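Local coordinates for protein possible prolidase (PDB 2P9B) that probably hydrolyses carbon-nitrogen bonds as a member of the amidohydrolase family, possibly as a prolidase, though its true substrate is not established, at residues G240-A245 with G260-E265; R286-L291 with G337-V342; L403-A408 with H419-I424. All coordinates share one frame; numbering follows the deposited sequence.

Contact 1: G240-A245 with G260-E265; sequences GVIVGA and GVDTIE
D262 OD2 is gripped by two donors: V243 N, at 2.8 Å and nearly straight (172° at the hydrogen), and NE2 of H237 from the helix that precedes the first strand. It serves the V243 amide through its anti lone pair, while OD1 of the same carboxylate takes L285 N, so the group is held at both oxygens. This illustrates how a side chain can add to backbone pairing within a beta-alpha-beta unit, here strand 243-247, helix 250-259 and strand 263-264 of a TIM-barrel amidohydrolase: the D262 carboxylate ties segment 260-265 to the V243 amide of segment 240-245. Chi1 of -54° sets CG of D262 opposite its own carbonyl carbon and leaves the carboxylate beside V243, whose side chain it crosses at about a right angle.

From there the backbones run in parallel. V243 O takes T263 N at 3.0 Å, in the carbonyl plane, along with a weak bond from D262 N; A245 N then gives to T263 O at 2.9 Å, and E265 N to A245 O.

On the G244 face space is tight. T263 OG1 stands 3.1 Å from G244 CA, where a beta carbon would collide with both that hydroxyl and E265 OE1. The hydroxyl donates to the syn lone pair of E265 OE2 at 2.8 Å. The glutamate side chain lies against residues that may form a vacant metal site, and its carboxylate is held by two salt bridges, R133 to OE2 and K203 to OE1.

On the reverse face the contact is apolar and leans on S256 of helix 250-259. With CG1 anti to its backbone N (chi1 171°), V261 reaches in along the first strand: CG1 lies 3.4 Å from V243 O and 3.6 Å from A245 CB.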
loop_
_atom_site.group_PDB
_atom_site.type_symbol
_atom_site.label_atom_id
_atom_site.label_comp_id
_atom_site.label_asym_id
_atom_site.label_seq_id
_atom_site.Cartn_x
_atom_site.Cartn_y
_atom_site.Cartn_z
ATOM N N GLY A 240 -9.857 -4.842 -16.419
ATOM C CA GLY A 240 -8.485 -4.554 -16.043
ATOM C C GLY A 240 -8.308 -4.084 -14.612
ATOM O O GLY A 240 -7.347 -3.383 -14.295
ATOM N N VAL A 241 -9.227 -4.477 -13.739
ATOM C CA VAL A 241 -9.159 -4.083 -12.341
ATOM C C VAL A 241 -8.533 -5.182 -11.481
ATOM O O VAL A 241 -8.916 -6.346 -11.575
ATOM C CB VAL A 241 -10.570 -3.739 -11.819
ATOM C CG1 VAL A 241 -10.534 -3.491 -10.321
ATOM C CG2 VAL A 241 -11.085 -2.500 -12.537
ATOM N N ILE A 242 -7.559 -4.814 -10.648
ATOM C CA ILE A 242 -6.907 -5.800 -9.791
ATOM C C ILE A 242 -7.729 -6.118 -8.547
ATOM O O ILE A 242 -8.353 -5.241 -7.946
ATOM C CB ILE A 242 -5.496 -5.349 -9.344
ATOM C CG1 ILE A 242 -5.574 -4.013 -8.619
ATOM C CG2 ILE A 242 -4.570 -5.261 -10.551
ATOM C CD1 ILE A 242 -4.280 -3.635 -7.914
ATOM N N VAL A 243 -7.710 -7.389 -8.166
ATOM C CA VAL A 243 -8.461 -7.879 -7.022
ATOM C C VAL A 243 -7.557 -8.312 -5.875
ATOM O O VAL A 243 -6.557 -8.991 -6.084
ATOM C CB VAL A 243 -9.332 -9.081 -7.442
ATOM C CG1 VAL A 243 -10.102 -9.625 -6.249
ATOM C CG2 VAL A 243 -10.280 -8.662 -8.557
ATOM N N GLY A 244 -7.926 -7.900 -4.668
ATOM C CA GLY A 244 -7.180 -8.266 -3.485
ATOM C C GLY A 244 -8.099 -9.065 -2.590
ATOM O O GLY A 244 -9.308 -8.825 -2.551
ATOM N N ALA A 245 -7.541 -10.041 -1.886
ATOM C CA ALA A 245 -8.344 -10.851 -0.993
ATOM C C ALA A 245 -7.641 -10.927 0.343
ATOM O O ALA A 245 -6.446 -11.189 0.415
ATOM C CB ALA A 245 -8.529 -12.248 -1.563
ATOM N N GLY A 260 -7.969 -16.673 -8.824
ATOM C CA GLY A 260 -7.293 -15.703 -9.668
ATOM C C GLY A 260 -7.075 -14.339 -9.028
ATOM O O GLY A 260 -6.869 -13.349 -9.729
ATOM N N VAL A 261 -7.124 -14.289 -7.701
ATOM C CA VAL A 261 -6.917 -13.047 -6.961
ATOM C C VAL A 261 -5.503 -12.541 -7.213
ATOM O O VAL A 261 -4.537 -13.305 -7.161
ATOM C CB VAL A 261 -7.132 -13.268 -5.438
ATOM C CG1 VAL A 261 -6.699 -12.043 -4.647
ATOM C CG2 VAL A 261 -8.589 -13.558 -5.167
ATOM N N ASP A 262 -5.384 -11.245 -7.477
ATOM C CA ASP A 262 -4.091 -10.632 -7.766
ATOM C C ASP A 262 -3.192 -10.373 -6.564
ATOM O O ASP A 262 -1.968 -10.456 -6.676
ATOM C CB ASP A 262 -4.342 -9.355 -8.540
ATOM C CG ASP A 262 -5.193 -9.611 -9.757
ATOM O OD1 ASP A 262 -4.664 -10.194 -10.728
ATOM O OD2 ASP A 262 -6.391 -9.265 -9.730
ATOM N N THR A 263 -3.787 -10.048 -5.422
ATOM C CA THR A 263 -2.996 -9.803 -4.223
ATOM C C THR A 263 -3.615 -10.473 -3.010
ATOM O O THR A 263 -4.835 -10.474 -2.839
ATOM C CB THR A 263 -2.863 -8.291 -3.909
ATOM O OG1 THR A 263 -4.154 -7.741 -3.633
ATOM C CG2 THR A 263 -2.233 -7.557 -5.072
ATOM N N ILE A 264 -2.762 -11.059 -2.181
ATOM C CA ILE A 264 -3.220 -11.702 -0.960
ATOM C C ILE A 264 -2.805 -10.773 0.177
ATOM O O ILE A 264 -1.629 -10.421 0.283
ATOM C CB ILE A 264 -2.529 -13.065 -0.743
ATOM C CG1 ILE A 264 -2.884 -14.027 -1.884
ATOM C CG2 ILE A 264 -2.925 -13.638 0.620
ATOM C CD1 ILE A 264 -4.355 -14.399 -1.967
ATOM N N GLU A 265 -3.767 -10.361 1.002
ATOM C CA GLU A 265 -3.476 -9.491 2.138
ATOM C C GLU A 265 -3.404 -10.325 3.409
ATOM O O GLU A 265 -4.261 -11.174 3.649
ATOM C CB GLU A 265 -4.544 -8.408 2.317
ATOM C CG GLU A 265 -4.372 -7.209 1.400
ATOM C CD GLU A 265 -4.583 -7.559 -0.046
ATOM O OE1 GLU A 265 -5.643 -8.147 -0.352
ATOM O OE2 GLU A 265 -3.703 -7.245 -0.874
#

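Contact 2: R286-L291 with G337-V342; sequences RGYSAL and GLMIGV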
loop_
_atom_site.group_PDB
_atom_site.type_symbol
_atom_site.label_atom_id
_atom_site.label_comp_id
_atom_site.label_asym_id
_atom_site.label_seq_id
_atom_site.Cartn_x
_atom_site.Cartn_y
_atom_site.Cartn_z
ATOM N N ARG A 286 -2.371 -10.458 -14.448
ATOM C CA ARG A 286 -1.071 -10.452 -15.105
ATOM C C ARG A 286 -0.297 -11.764 -15.015
ATOM O O ARG A 286 0.912 -11.800 -15.230
ATOM C CB ARG A 286 -0.251 -9.287 -14.564
ATOM C CG ARG A 286 -0.938 -7.960 -14.859
ATOM C CD ARG A 286 -0.709 -6.927 -13.790
ATOM N NE ARG A 286 -1.083 -7.400 -12.459
ATOM C CZ ARG A 286 -1.060 -6.631 -11.377
ATOM N NH1 ARG A 286 -0.694 -5.362 -11.489
ATOM N NH2 ARG A 286 -1.369 -7.127 -10.187
ATOM N N GLY A 287 -1.007 -12.844 -14.708
ATOM C CA GLY A 287 -0.376 -14.151 -14.634
ATOM C C GLY A 287 0.366 -14.485 -13.356
ATOM O O GLY A 287 1.022 -15.521 -13.280
ATOM N N TYR A 288 0.277 -13.619 -12.353
ATOM C CA TYR A 288 0.955 -13.879 -11.088
ATOM C C TYR A 288 0.197 -13.193 -9.961
ATOM O O TYR A 288 -0.580 -12.279 -10.201
ATOM C CB TYR A 288 2.393 -13.346 -11.136
ATOM C CG TYR A 288 2.499 -11.848 -10.971
ATOM C CD1 TYR A 288 2.673 -11.276 -9.711
ATOM C CD2 TYR A 288 2.404 -10.997 -12.071
ATOM C CE1 TYR A 288 2.749 -9.895 -9.551
ATOM C CE2 TYR A 288 2.478 -9.618 -11.923
ATOM C CZ TYR A 288 2.649 -9.073 -10.661
ATOM O OH TYR A 288 2.711 -7.705 -10.507
ATOM N N SER A 289 0.426 -13.647 -8.733
ATOM C CA SER A 289 -0.219 -13.048 -7.574
ATOM C C SER A 289 0.879 -12.516 -6.672
ATOM O O SER A 289 2.005 -13.003 -6.708
ATOM C CB SER A 289 -1.070 -14.082 -6.838
ATOM O OG SER A 289 -2.181 -14.463 -7.627
ATOM N N ALA A 290 0.559 -11.497 -5.884
ATOM C CA ALA A 290 1.538 -10.914 -4.984
ATOM C C ALA A 290 1.041 -11.014 -3.550
ATOM O O ALA A 290 -0.149 -11.196 -3.311
ATOM C CB ALA A 290 1.786 -9.450 -5.350
ATOM N N LEU A 291 1.966 -10.906 -2.606
ATOM C CA LEU A 291 1.627 -10.971 -1.188
ATOM C C LEU A 291 1.835 -9.611 -0.524
ATOM O O LEU A 291 2.856 -8.964 -0.745
ATOM C CB LEU A 291 2.510 -12.008 -0.495
ATOM C CG LEU A 291 2.391 -12.108 1.029
ATOM C CD1 LEU A 291 1.015 -12.623 1.416
ATOM C CD2 LEU A 291 3.463 -13.032 1.560
ATOM N N GLY A 337 11.452 -15.663 -3.448
ATOM C CA GLY A 337 11.522 -14.600 -4.433
ATOM C C GLY A 337 10.198 -14.169 -5.043
ATOM O O GLY A 337 10.151 -13.756 -6.200
ATOM N N LEU A 338 9.119 -14.251 -4.271
ATOM C CA LEU A 338 7.809 -13.852 -4.771
ATOM C C LEU A 338 7.658 -12.332 -4.749
ATOM O O LEU A 338 8.491 -11.617 -4.192
ATOM C CB LEU A 338 6.700 -14.472 -3.919
ATOM C CG LEU A 338 6.622 -16.000 -3.831
ATOM C CD1 LEU A 338 5.490 -16.376 -2.894
ATOM C CD2 LEU A 338 6.399 -16.601 -5.217
HETATM N N MSE A 339 6.593 -11.851 -5.382
HETATM C CA MSE A 339 6.295 -10.426 -5.414
HETATM C C MSE A 339 5.666 -10.084 -4.068
HETATM O O MSE A 339 4.587 -10.574 -3.743
HETATM C CB MSE A 339 5.321 -10.123 -6.555
HETATM C CG MSE A 339 5.958 -10.170 -7.957
HETATM SE SE MSE A 339 7.270 -8.880 -8.331
HETATM C CE MSE A 339 6.108 -7.422 -8.697
ATOM N N ILE A 340 6.352 -9.253 -3.288
ATOM C CA ILE A 340 5.870 -8.874 -1.962
ATOM C C ILE A 340 5.805 -7.363 -1.846
ATOM O O ILE A 340 6.802 -6.680 -2.059
ATOM C CB ILE A 340 6.813 -9.397 -0.864
ATOM C CG1 ILE A 340 6.975 -10.913 -1.016
ATOM C CG2 ILE A 340 6.270 -9.015 0.512
ATOM C CD1 ILE A 340 8.003 -11.526 -0.093
ATOM N N GLY A 341 4.635 -6.853 -1.482
ATOM C CA GLY A 341 4.477 -5.417 -1.369
ATOM C C GLY A 341 4.369 -4.896 0.046
ATOM O O GLY A 341 4.487 -5.637 1.018
ATOM N N VAL A 342 4.142 -3.592 0.146
ATOM C CA VAL A 342 4.014 -2.914 1.428
ATOM C C VAL A 342 2.613 -2.319 1.558
ATOM O O VAL A 342 2.189 -1.495 0.744
ATOM C CB VAL A 342 5.068 -1.786 1.553
ATOM C CG1 VAL A 342 4.729 -0.866 2.710
ATOM C CG2 VAL A 342 6.449 -2.397 1.758
HETATM O O HOH W 1 4.804 -13.682 -6.776
#
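The Y288 ring meets the selenomethionine M339 obliquely, CE1 lying 3.6 Å from M339 CG, while beyond the ring its OH sits 4.0 Å above the centre of the R286 guanidinium and covers one face of it. The two segments join strand 290-292 to the loop that follows helix 313-335, whose V342 bonds in turn to A76 of strand 68-78, consistent with the closing side of a TIM barrel. M339 bends at both chi2 and chi3, and this curl brings its CE to 3.9 Å from Y288 OH. Exchanging Y288 for an alanine would probably leave the curled M339 chain free to turn and the R286 guanidinium without its hydroxyl cover.

Past the ring, A290 CB packs on M339 CB at 3.8 Å, with I385 of helix 371-385 also against the alanine. A single backbone bridge follows: L291 N gives to M339 O at 2.9 Å with an angle of 168° at the hydrogen, and G341 N gives to L291 O. Where the backbones have parted, a water fills in, donating to S289 O and accepting from M339 N, each at 2.9 Å.

Contact 3: L403-A408 with H419-I424; sequences LLVLNA and HPALVI
A classic beta bulge lies at the end of the antiparallel pairing of strand 403-406 with strand 422-424, inside the mixed sheet that also takes in strand 68-78. Residues A421 and L422 both face V405, and the single carbonyl V405 O accepts from both: A421 N at 2.7 Å and L422 N at 3.2 Å, each donor tilted out of the carbonyl plane. V405 N answers with a 2.8 Å bond to L422 O. Away from the bulge the pairing is regular, as L403 and I424 exchange two bonds, L403 N to I424 O and I424 N to L403 O.

The two faces of this pair are both apolar but differently packed. On one, L403 and I424 lie side by side, with L403 CD1 3.9 Å from I424 CD1. V405 CB rests against L422 CB on the same face; L16 and F14 of strand 14-17 come up against V405 and I424. On the other, CG of L404 stands anti to the backbone N (chi1 170°), which lets CD1 come obliquely onto P420 CB at 3.6 Å and then V423 CG2, beside M70 and L73 of strand 68-78.

Toward the exposed end the strands part. The N407 amide lies over A421, with ND2 3.5 Å from its CB, and a water links the backbones, accepting from N407 N and donating to H419 O at 2.7 Å. The chemistry thus grades from greasy to wet: paired backbone bonds and aliphatic side chains hold the strands as far as the bulge, and past it a water replaces the direct bond.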
loop_
_atom_site.group_PDB
_atom_site.type_symbol
_atom_site.label_atom_id
_atom_site.label_comp_id
_atom_site.label_asym_id
_atom_site.label_seq_id
_atom_site.Cartn_x
_atom_site.Cartn_y
_atom_site.Cartn_z
ATOM N N LEU A 403 7.988 12.497 -5.668
ATOM C CA LEU A 403 9.258 12.505 -4.947
ATOM C C LEU A 403 9.122 12.633 -3.446
ATOM O O LEU A 403 8.272 13.363 -2.945
ATOM C CB LEU A 403 10.130 13.665 -5.435
ATOM C CG LEU A 403 10.116 14.033 -6.921
ATOM C CD1 LEU A 403 11.149 15.135 -7.179
ATOM C CD2 LEU A 403 10.417 12.826 -7.769
ATOM N N LEU A 404 9.982 11.926 -2.730
ATOM C CA LEU A 404 9.983 11.997 -1.281
ATOM C C LEU A 404 11.379 12.459 -0.882
ATOM O O LEU A 404 12.372 11.762 -1.120
ATOM C CB LEU A 404 9.669 10.630 -0.672
ATOM C CG LEU A 404 9.863 10.503 0.844
ATOM C CD1 LEU A 404 9.066 11.576 1.576
ATOM C CD2 LEU A 404 9.432 9.102 1.281
ATOM N N VAL A 405 11.449 13.653 -0.306
ATOM C CA VAL A 405 12.725 14.227 0.116
ATOM C C VAL A 405 12.917 13.990 1.608
ATOM O O VAL A 405 12.054 14.335 2.418
ATOM C CB VAL A 405 12.769 15.735 -0.194
ATOM C CG1 VAL A 405 14.157 16.286 0.094
ATOM C CG2 VAL A 405 12.393 15.968 -1.660
ATOM N N LEU A 406 14.056 13.402 1.954
ATOM C CA LEU A 406 14.388 13.061 3.335
ATOM C C LEU A 406 15.613 13.805 3.865
ATOM O O LEU A 406 16.445 14.277 3.099
ATOM C CB LEU A 406 14.629 11.555 3.437
ATOM C CG LEU A 406 13.516 10.689 2.836
ATOM C CD1 LEU A 406 13.918 9.210 2.857
ATOM C CD2 LEU A 406 12.230 10.907 3.611
ATOM N N ASN A 407 15.723 13.876 5.188
ATOM C CA ASN A 407 16.841 14.560 5.827
ATOM C C ASN A 407 18.017 13.627 6.099
ATOM O O ASN A 407 19.104 14.075 6.471
ATOM C CB ASN A 407 16.369 15.211 7.130
ATOM C CG ASN A 407 15.491 16.424 6.889
ATOM O OD1 ASN A 407 14.486 16.625 7.568
ATOM N ND2 ASN A 407 15.875 17.248 5.925
ATOM N N ALA A 408 17.805 12.329 5.909
ATOM C CA ALA A 408 18.862 11.348 6.130
ATOM C C ALA A 408 18.653 10.161 5.195
ATOM O O ALA A 408 17.599 10.037 4.570
ATOM C CB ALA A 408 18.862 10.887 7.588
ATOM N N HIS A 419 9.997 11.259 9.273
ATOM C CA HIS A 419 9.776 12.696 9.147
ATOM C C HIS A 419 10.314 13.247 7.833
ATOM O O HIS A 419 11.463 13.685 7.752
ATOM C CB HIS A 419 10.424 13.437 10.322
ATOM C CG HIS A 419 9.960 12.966 11.665
ATOM N ND1 HIS A 419 10.521 11.884 12.310
ATOM C CD2 HIS A 419 8.971 13.414 12.475
ATOM C CE1 HIS A 419 9.899 11.688 13.459
ATOM N NE2 HIS A 419 8.953 12.603 13.582
ATOM N N PRO A 420 9.482 13.237 6.780
ATOM C CA PRO A 420 9.918 13.747 5.477
ATOM C C PRO A 420 10.284 15.230 5.504
ATOM O O PRO A 420 9.754 16.001 6.309
ATOM C CB PRO A 420 8.706 13.486 4.577
ATOM C CG PRO A 420 8.018 12.328 5.237
ATOM C CD PRO A 420 8.118 12.690 6.699
ATOM N N ALA A 421 11.196 15.620 4.620
ATOM C CA ALA A 421 11.604 17.013 4.507
ATOM C C ALA A 421 10.613 17.704 3.573
ATOM O O ALA A 421 10.229 18.857 3.782
ATOM C CB ALA A 421 13.013 17.101 3.933
ATOM N N LEU A 422 10.198 16.979 2.538
ATOM C CA LEU A 422 9.246 17.507 1.565
ATOM C C LEU A 422 8.680 16.368 0.734
ATOM O O LEU A 422 9.386 15.413 0.419
ATOM C CB LEU A 422 9.939 18.512 0.634
ATOM C CG LEU A 422 9.140 19.110 -0.532
ATOM C CD1 LEU A 422 8.000 19.968 -0.002
ATOM C CD2 LEU A 422 10.062 19.957 -1.407
ATOM N N VAL A 423 7.402 16.475 0.392
ATOM C CA VAL A 423 6.743 15.466 -0.429
ATOM C C VAL A 423 6.224 16.163 -1.682
ATOM O O VAL A 423 5.662 17.248 -1.601
ATOM C CB VAL A 423 5.546 14.834 0.298
ATOM C CG1 VAL A 423 4.961 13.699 -0.548
ATOM C CG2 VAL A 423 5.985 14.318 1.649
ATOM N N ILE A 424 6.429 15.543 -2.834
ATOM C CA ILE A 424 5.965 16.111 -4.090
ATOM C C ILE A 424 5.099 15.045 -4.739
ATOM O O ILE A 424 5.536 13.907 -4.911
ATOM C CB ILE A 424 7.159 16.471 -5.008
ATOM C CG1 ILE A 424 8.069 17.459 -4.276
ATOM C CG2 ILE A 424 6.656 17.054 -6.328
ATOM C CD1 ILE A 424 9.305 17.867 -5.038
HETATM O O HOH W 2 13.732 12.461 6.848
#

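Contacts 1 and 2 form one continuous piece of barrel wall, their centres about 10 Å apart: strands 263-264 and 290-292 are neighbours in the parallel sheet, and D262 O meets A290 N at 2.8 Å while V261 O meets S289 OG. Contact 3 belongs to another, mixed sheet, its centre about 31 Å from that of contact 1 across the chain's centre, and is only partly buried. Place and chemistry follow each other. Contact 1, wholly buried, carries charged groups with partners; contact 2, also mostly buried, relies on a ring, a selenomethionine and a single bridge; contact 3 combines antiparallel backbone bonds with aliphatic packing.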